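Local coordinates for protein irisin (Homo sapiens, PDB 4LSD) that probably acts as an exercise-induced hormone that promotes browning of white fat, through a secreted fibronectin type III domain able to dimerise by a continuous intersubunit beta-sheet, at residues A[32-37]-A[54-59]; A[36-41]-A[70-75]; A[47-52]-A[59-64]. All coordinates share one frame; numbering follows the deposited sequence.

Overall arrangement
All three contacts lie in the fibronectin type III domain, a sandwich of two antiparallel sheets. Interaction 2 lies within the four-stranded sheet, between neighbouring strands 31-40 and 69-78. Interactions 1 and 3 cross to the three-stranded sheet, each reaching strand 58-61 or its flanking loop. The centres of interactions 1 and 2 are about 13 Å apart, and that of interaction 3 lies about 9 Å from either. Ile-36 touches in both interactions 1 and 2, Cys-59 in both 1 and 3. Along the chain, the segments of interactions 1 and 3 alternate, and interaction 3 nests inside the loop closed by interaction 2. Core and dimer edge meet at strand 46-52, which carries Arg-47, required for dimerization.

Interaction 1 (A[32-37]-A[54-59]); sequences IGFAIS and TTTRSC
Thr-54 N meets Ile-32 O at 3.1 Å in a nearly straight hydrogen bond (171°), which ties strand 31-40 of the fibronectin type III sandwich to the loop leading into strand 58-61. Its donor is tilted 26° from the carbonyl plane. The same threonine forms an ST turn: with OG1 trans to the backbone N (chi1 -179°), it accepts from Thr-56 N at 3.2 Å, while its methyl CG2 lies 4.2 Å from Gly-33 CA. Next, Thr-56 sends its two branches to different tasks. OG1 donates to Ser-58 O in the carbonyl plane, on a lone pair, and CG2 packs obliquely against Phe-34 CE2 at 3.6 Å. Arg-57 folds back so that NH1 reaches Thr-56 O at 2.8 Å, from above the carbonyl plane. On the opening of strand 58-61, Cys-59 turns into the core between Phe-34 and Ile-36. The Phe-34 ring also meets Trp-23 of strand 19-24, so aromatic and aliphatic groups from both sheets fill this part of the interior. Cys-59 CB touches Phe-34 CZ and Ile-36 CD1 equally, 3.7 Å to each, and its SG lies obliquely 4.9 Å from the Phe-34 ring centroid.

Interaction 2 (A[36-41]-A[70-75]); sequences ISQQKK and YIVHVQ
With chi1 at -74°, Tyr-70 has its CG beside its own backbone N, and its ring runs alongside Lys-40, whose CG takes the equivalent position (chi1 -62°) and whose chain then extends straight. Lys-40 CG touches Tyr-70 CE1 at 3.6 Å, and CE continues as far as the phenol oxygen. Gln-38 comes across the same ring from an extended chain: its NE2 is 3.8 Å from Tyr-70 CE1, with amide and ring planes 78° apart. The phenol OH is hydrogen-bonded to the backbone N of Glu-65.

From this end the backbones of strands 31-40 and 69-78 run on as an antiparallel pair. Ser-37 and His-73 form a hydrogen-bonded pair, Ser-37 N giving to His-73 O at 3.0 Å and His-73 N returning to Ser-37 O at 3.1 Å. Gln-39 and Ile-71 repeat the pattern, the Ile-71 N to Gln-39 O bond being 2.9 Å long. In the non-hydrogen-bonded pair Ile-36 and Val-74, the side chains lie side by side and Ile-36 CG1 meets Val-74 CG2 at 3.9 Å. Ile-36 CG2 also approaches Val-72 CG1.

Ile-36, Gln-38, Val-72 and Val-74 line the sandwich interior, whereas Ser-37, Gln-39, Ile-71 and His-73 occupy the other face. The four main-chain bonds fix the register of these two central strands, and the branched aliphatic groups make the inner surface mostly apolar, with one buried amide.

Interaction 3 (A[47-52]-A[59-64]); sequences RFIQEV and CALWDL
Arg-47 lays its guanidinium flat on the indole of Trp-62, the planes only 5° apart. This is both a stack and a cation-pi contact, with Arg-47 CZ 4.1 Å from the centroid of the six-membered ring and almost directly over it. A bend at chi3 (91°) turns the end of the arginine, whose aliphatic part is extended, so that the planar group can lie over the indole.

Hydrogen bonding fixes the rotation of that group. Arg-47 NH2 donates to Trp-62 O at 2.6 Å, in the carbonyl plane and on a lone pair, and Arg-47 NH1 adds a weak bond to the same oxygen at 2.9 Å. One residue thus supplies both the ring beneath the guanidinium and the acceptor at its edge. Leu-61 CB also sits at that edge, 3.7 Å from Arg-47 NH2.

Apolar contacts gather round the tip of Ile-49. Its CD1 presses on Trp-62 CZ3 at 3.5 Å, obliquely, the two side chains reaching towards each other from opposite directions. The same methyl meets Cys-59 SG at 3.7 Å and Leu-61 CD2 at 4.0 Å, all within the interior between the sheets.

Arg-47 is required for dimerization. Glu-51 forms a salt bridge with Arg-47 of the second subunit, whereas the ion pair from Arg-47 to Glu-51 of that subunit is long and weak. Trp-62 meets Trp-62 of that subunit. Within the chain, strand 46-52 pairs with strand 31-40 and faces strand 58-61 across the sandwich; beyond its outer edge, the corresponding strand of the second subunit pairs antiparallel with it, carrying the sheet across the interface.

Interaction 1 (A[32-37]-A[54-59])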
# COMPACT_ATOMS: atom_id res chain seq x y z
N ILE A 32 1.91 13.52 -10.38
CA ILE A 32 0.63 12.82 -10.50
C ILE A 32 0.45 11.69 -9.49
O ILE A 32 -0.64 11.12 -9.38
CB ILE A 32 0.46 12.23 -11.91
CG1 ILE A 32 1.42 11.05 -12.13
CG2 ILE A 32 0.72 13.32 -12.94
CD1 ILE A 32 1.35 10.45 -13.53
N GLY A 33 1.50 11.37 -8.74
CA GLY A 33 1.40 10.30 -7.78
C GLY A 33 2.60 10.17 -6.87
O GLY A 33 3.44 11.07 -6.79
N PHE A 34 2.69 9.04 -6.20
CA PHE A 34 3.79 8.81 -5.28
C PHE A 34 4.02 7.33 -5.02
O PHE A 34 3.13 6.51 -5.21
CB PHE A 34 3.47 9.46 -3.95
CG PHE A 34 2.45 8.70 -3.13
CD1 PHE A 34 2.85 7.64 -2.32
CD2 PHE A 34 1.10 9.04 -3.18
CE1 PHE A 34 1.92 6.93 -1.57
CE2 PHE A 34 0.16 8.33 -2.43
CZ PHE A 34 0.57 7.28 -1.62
N ALA A 35 5.22 6.99 -4.58
CA ALA A 35 5.56 5.61 -4.24
C ALA A 35 6.23 5.67 -2.88
O ALA A 35 7.13 6.49 -2.67
CB ALA A 35 6.49 5.01 -5.27
N ILE A 36 5.78 4.84 -1.96
CA ILE A 36 6.37 4.80 -0.62
C ILE A 36 6.92 3.41 -0.31
O ILE A 36 6.36 2.40 -0.76
CB ILE A 36 5.32 5.19 0.47
CG1 ILE A 36 5.26 6.71 0.63
CG2 ILE A 36 5.68 4.57 1.81
CD1 ILE A 36 4.38 7.17 1.79
N SER A 37 8.02 3.36 0.45
CA SER A 37 8.65 2.11 0.87
C SER A 37 8.63 2.12 2.37
O SER A 37 8.92 3.14 2.99
CB SER A 37 10.12 2.01 0.45
OG SER A 37 10.28 2.07 -0.94
N THR A 54 -3.61 11.14 -8.62
CA THR A 54 -4.15 11.70 -7.39
C THR A 54 -3.40 13.00 -7.07
O THR A 54 -2.32 13.24 -7.61
CB THR A 54 -3.96 10.71 -6.24
OG1 THR A 54 -4.51 11.24 -5.03
CG2 THR A 54 -2.47 10.43 -6.03
N THR A 55 -3.97 13.82 -6.20
CA THR A 55 -3.31 15.07 -5.82
C THR A 55 -2.89 14.99 -4.36
O THR A 55 -2.43 15.97 -3.79
CB THR A 55 -4.26 16.31 -5.99
OG1 THR A 55 -5.54 16.02 -5.43
CG2 THR A 55 -4.39 16.69 -7.45
N THR A 56 -3.06 13.81 -3.76
CA THR A 56 -2.73 13.61 -2.35
C THR A 56 -1.29 13.91 -1.94
O THR A 56 -0.36 13.79 -2.73
CB THR A 56 -3.08 12.16 -1.92
OG1 THR A 56 -3.14 12.09 -0.49
CG2 THR A 56 -2.03 11.16 -2.42
N ARG A 57 -1.13 14.31 -0.68
CA ARG A 57 0.18 14.61 -0.13
C ARG A 57 0.39 13.86 1.19
O ARG A 57 1.23 14.23 2.02
CB ARG A 57 0.34 16.12 0.07
CG ARG A 57 0.44 16.93 -1.24
CD ARG A 57 1.77 16.74 -1.97
NE ARG A 57 1.82 17.45 -3.25
CZ ARG A 57 1.25 17.03 -4.38
NH1 ARG A 57 0.57 15.89 -4.41
NH2 ARG A 57 1.36 17.76 -5.49
N SER A 58 -0.38 12.80 1.40
CA SER A 58 -0.24 11.98 2.59
C SER A 58 -0.68 10.55 2.31
O SER A 58 -1.50 10.29 1.43
CB SER A 58 -1.02 12.56 3.78
OG SER A 58 -2.37 12.80 3.45
N CYS A 59 -0.11 9.64 3.08
CA CYS A 59 -0.39 8.24 2.92
C CYS A 59 -0.37 7.59 4.29
O CYS A 59 0.60 7.72 5.03
CB CYS A 59 0.68 7.63 2.03
SG CYS A 59 0.62 5.85 1.93

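Interaction 2 (A[36-41]-A[70-75])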
# COMPACT_ATOMS: atom_id res chain seq x y z
N ILE A 36 5.78 4.84 -1.96
CA ILE A 36 6.37 4.80 -0.62
C ILE A 36 6.92 3.41 -0.31
O ILE A 36 6.36 2.40 -0.76
CB ILE A 36 5.32 5.19 0.47
CG1 ILE A 36 5.26 6.71 0.63
CG2 ILE A 36 5.68 4.57 1.81
CD1 ILE A 36 4.38 7.17 1.79
N SER A 37 8.02 3.36 0.45
CA SER A 37 8.65 2.11 0.87
C SER A 37 8.63 2.12 2.37
O SER A 37 8.92 3.14 2.99
CB SER A 37 10.12 2.01 0.45
OG SER A 37 10.28 2.07 -0.94
N GLN A 38 8.32 0.97 2.94
CA GLN A 38 8.28 0.85 4.39
C GLN A 38 8.95 -0.44 4.83
O GLN A 38 8.70 -1.50 4.27
CB GLN A 38 6.83 0.84 4.87
CG GLN A 38 6.66 0.43 6.32
CD GLN A 38 5.24 0.01 6.65
OE1 GLN A 38 4.28 0.75 6.42
NE2 GLN A 38 5.10 -1.20 7.20
N GLN A 39 9.82 -0.33 5.82
CA GLN A 39 10.48 -1.50 6.37
C GLN A 39 10.91 -1.17 7.79
O GLN A 39 11.16 -0.01 8.11
CB GLN A 39 11.68 -1.93 5.51
CG GLN A 39 12.66 -0.85 5.22
CD GLN A 39 13.82 -1.35 4.37
OE1 GLN A 39 13.69 -1.54 3.16
NE2 GLN A 39 14.96 -1.55 5.00
N LYS A 40 10.94 -2.18 8.64
CA LYS A 40 11.35 -1.97 10.02
C LYS A 40 12.86 -1.72 10.02
O LYS A 40 13.56 -2.14 9.09
CB LYS A 40 11.06 -3.19 10.87
CG LYS A 40 9.61 -3.58 10.98
CD LYS A 40 9.45 -4.70 12.00
CE LYS A 40 8.06 -5.30 11.96
NZ LYS A 40 8.00 -6.54 12.79
N LYS A 41 13.33 -1.07 11.08
CA LYS A 41 14.75 -0.79 11.24
C LYS A 41 15.40 -2.18 11.12
O LYS A 41 16.41 -2.35 10.45
CB LYS A 41 15.01 -0.18 12.63
CG LYS A 41 16.44 0.24 12.87
CD LYS A 41 16.65 0.57 14.34
CE LYS A 41 18.12 0.76 14.66
NZ LYS A 41 18.73 1.83 13.83
N TYR A 70 10.68 2.27 12.36
CA TYR A 70 10.48 2.11 10.92
C TYR A 70 11.25 3.13 10.10
O TYR A 70 11.65 4.18 10.59
CB TYR A 70 9.01 2.26 10.58
CG TYR A 70 8.16 1.08 10.98
CD1 TYR A 70 7.93 0.03 10.09
CD2 TYR A 70 7.57 1.00 12.24
CE1 TYR A 70 7.15 -1.06 10.44
CE2 TYR A 70 6.79 -0.08 12.60
CZ TYR A 70 6.58 -1.11 11.70
OH TYR A 70 5.80 -2.17 12.05
N ILE A 71 11.46 2.80 8.84
CA ILE A 71 12.14 3.68 7.92
C ILE A 71 11.28 3.71 6.68
O ILE A 71 10.99 2.69 6.07
CB ILE A 71 13.53 3.17 7.57
CG1 ILE A 71 14.33 2.93 8.85
CG2 ILE A 71 14.24 4.20 6.69
CD1 ILE A 71 15.72 2.43 8.60
N VAL A 72 10.87 4.92 6.32
CA VAL A 72 10.00 5.15 5.18
C VAL A 72 10.67 6.08 4.20
O VAL A 72 11.29 7.06 4.60
CB VAL A 72 8.68 5.79 5.66
CG1 VAL A 72 8.02 6.58 4.53
CG2 VAL A 72 7.74 4.71 6.18
N HIS A 73 10.55 5.79 2.91
CA HIS A 73 11.10 6.67 1.88
C HIS A 73 9.97 7.01 0.94
O HIS A 73 9.16 6.15 0.60
CB HIS A 73 12.21 5.99 1.07
CG HIS A 73 13.47 5.76 1.83
ND1 HIS A 73 14.57 6.58 1.73
CD2 HIS A 73 13.79 4.79 2.72
CE1 HIS A 73 15.52 6.13 2.54
NE2 HIS A 73 15.07 5.05 3.15
N VAL A 74 9.90 8.26 0.52
CA VAL A 74 8.86 8.68 -0.39
C VAL A 74 9.50 9.05 -1.72
O VAL A 74 10.64 9.49 -1.76
CB VAL A 74 8.09 9.90 0.15
CG1 VAL A 74 6.90 10.22 -0.75
CG2 VAL A 74 7.63 9.64 1.56
N GLN A 75 8.76 8.86 -2.80
CA GLN A 75 9.24 9.18 -4.14
C GLN A 75 8.08 9.85 -4.88
O GLN A 75 6.92 9.55 -4.60
CB GLN A 75 9.65 7.91 -4.88
CG GLN A 75 9.90 8.12 -6.36
CD GLN A 75 10.10 6.82 -7.09
OE1 GLN A 75 11.13 6.60 -7.72
NE2 GLN A 75 9.11 5.94 -7.00

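Interaction 3 (A[47-52]-A[59-64])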
# COMPACT_ATOMS: atom_id res chain seq x y z
N ARG A 47 7.10 -3.35 2.75
CA ARG A 47 5.81 -2.92 2.23
C ARG A 47 5.95 -1.75 1.26
O ARG A 47 6.66 -0.78 1.55
CB ARG A 47 4.88 -2.54 3.37
CG ARG A 47 3.49 -2.16 2.92
CD ARG A 47 2.46 -2.45 4.01
NE ARG A 47 2.25 -1.30 4.89
CZ ARG A 47 1.77 -1.38 6.12
NH1 ARG A 47 1.45 -2.57 6.64
NH2 ARG A 47 1.60 -0.27 6.84
N PHE A 48 5.28 -1.84 0.12
CA PHE A 48 5.32 -0.79 -0.89
C PHE A 48 3.93 -0.28 -1.25
O PHE A 48 3.04 -1.07 -1.58
CB PHE A 48 5.98 -1.31 -2.17
CG PHE A 48 7.33 -1.90 -1.96
CD1 PHE A 48 7.48 -3.26 -1.70
CD2 PHE A 48 8.47 -1.09 -2.01
CE1 PHE A 48 8.75 -3.81 -1.49
CE2 PHE A 48 9.73 -1.63 -1.80
CZ PHE A 48 9.88 -2.99 -1.54
N ILE A 49 3.73 1.04 -1.21
CA ILE A 49 2.45 1.62 -1.58
C ILE A 49 2.67 2.62 -2.69
O ILE A 49 3.59 3.42 -2.63
CB ILE A 49 1.79 2.37 -0.42
CG1 ILE A 49 1.58 1.44 0.76
CG2 ILE A 49 0.45 2.92 -0.89
CD1 ILE A 49 1.12 2.15 2.01
N GLN A 50 1.83 2.56 -3.72
CA GLN A 50 1.94 3.49 -4.83
C GLN A 50 0.53 3.96 -5.17
O GLN A 50 -0.41 3.18 -5.09
CB GLN A 50 2.57 2.82 -6.07
CG GLN A 50 2.84 3.78 -7.22
CD GLN A 50 3.08 3.07 -8.55
OE1 GLN A 50 2.14 2.72 -9.28
NE2 GLN A 50 4.35 2.84 -8.88
N GLU A 51 0.38 5.23 -5.50
CA GLU A 51 -0.92 5.77 -5.89
C GLU A 51 -0.62 6.72 -7.01
O GLU A 51 0.32 7.50 -6.93
CB GLU A 51 -1.63 6.49 -4.74
CG GLU A 51 -2.14 5.57 -3.66
CD GLU A 51 -3.04 6.28 -2.66
OE1 GLU A 51 -3.04 7.52 -2.66
OE2 GLU A 51 -3.74 5.59 -1.87
N VAL A 52 -1.41 6.65 -8.06
CA VAL A 52 -1.20 7.50 -9.22
C VAL A 52 -2.53 8.15 -9.58
O VAL A 52 -3.59 7.67 -9.17
CB VAL A 52 -0.61 6.65 -10.37
CG1 VAL A 52 -0.65 7.39 -11.68
CG2 VAL A 52 0.83 6.29 -10.02
N CYS A 59 -0.11 9.64 3.08
CA CYS A 59 -0.39 8.24 2.92
C CYS A 59 -0.37 7.59 4.29
O CYS A 59 0.60 7.72 5.03
CB CYS A 59 0.68 7.63 2.03
SG CYS A 59 0.62 5.85 1.93
N ALA A 60 -1.44 6.87 4.62
CA ALA A 60 -1.54 6.18 5.90
C ALA A 60 -0.83 4.83 5.87
O ALA A 60 -0.83 4.15 4.85
CB ALA A 60 -2.99 5.98 6.26
N LEU A 61 -0.23 4.44 6.99
CA LEU A 61 0.44 3.16 7.11
C LEU A 61 -0.29 2.45 8.23
O LEU A 61 -0.36 2.94 9.36
CB LEU A 61 1.91 3.35 7.49
CG LEU A 61 2.69 4.31 6.59
CD1 LEU A 61 3.98 4.71 7.30
CD2 LEU A 61 2.98 3.67 5.24
N TRP A 62 -0.83 1.28 7.92
CA TRP A 62 -1.59 0.52 8.89
C TRP A 62 -0.90 -0.77 9.31
O TRP A 62 0.10 -1.18 8.73
CB TRP A 62 -2.93 0.16 8.26
CG TRP A 62 -2.77 -0.78 7.09
CD1 TRP A 62 -2.98 -2.13 7.09
CD2 TRP A 62 -2.29 -0.45 5.77
NE1 TRP A 62 -2.67 -2.66 5.85
CE2 TRP A 62 -2.24 -1.65 5.03
CE3 TRP A 62 -1.89 0.75 5.15
CZ2 TRP A 62 -1.81 -1.70 3.69
CZ3 TRP A 62 -1.47 0.70 3.82
CH2 TRP A 62 -1.43 -0.51 3.11
N ASP A 63 -1.45 -1.40 10.34
CA ASP A 63 -0.94 -2.66 10.84
C ASP A 63 0.55 -2.62 11.14
O ASP A 63 1.28 -3.56 10.83
CB ASP A 63 -1.24 -3.74 9.80
CG ASP A 63 -1.20 -5.15 10.37
OD1 ASP A 63 -1.64 -5.34 11.53
OD2 ASP A 63 -0.75 -6.07 9.65
N LEU A 64 1.00 -1.54 11.76
CA LEU A 64 2.40 -1.42 12.12
C LEU A 64 2.60 -2.14 13.43
O LEU A 64 1.65 -2.39 14.17
CB LEU A 64 2.79 0.05 12.29
CG LEU A 64 2.78 0.90 11.02
CD1 LEU A 64 3.38 2.26 11.33
CD2 LEU A 64 3.58 0.20 9.92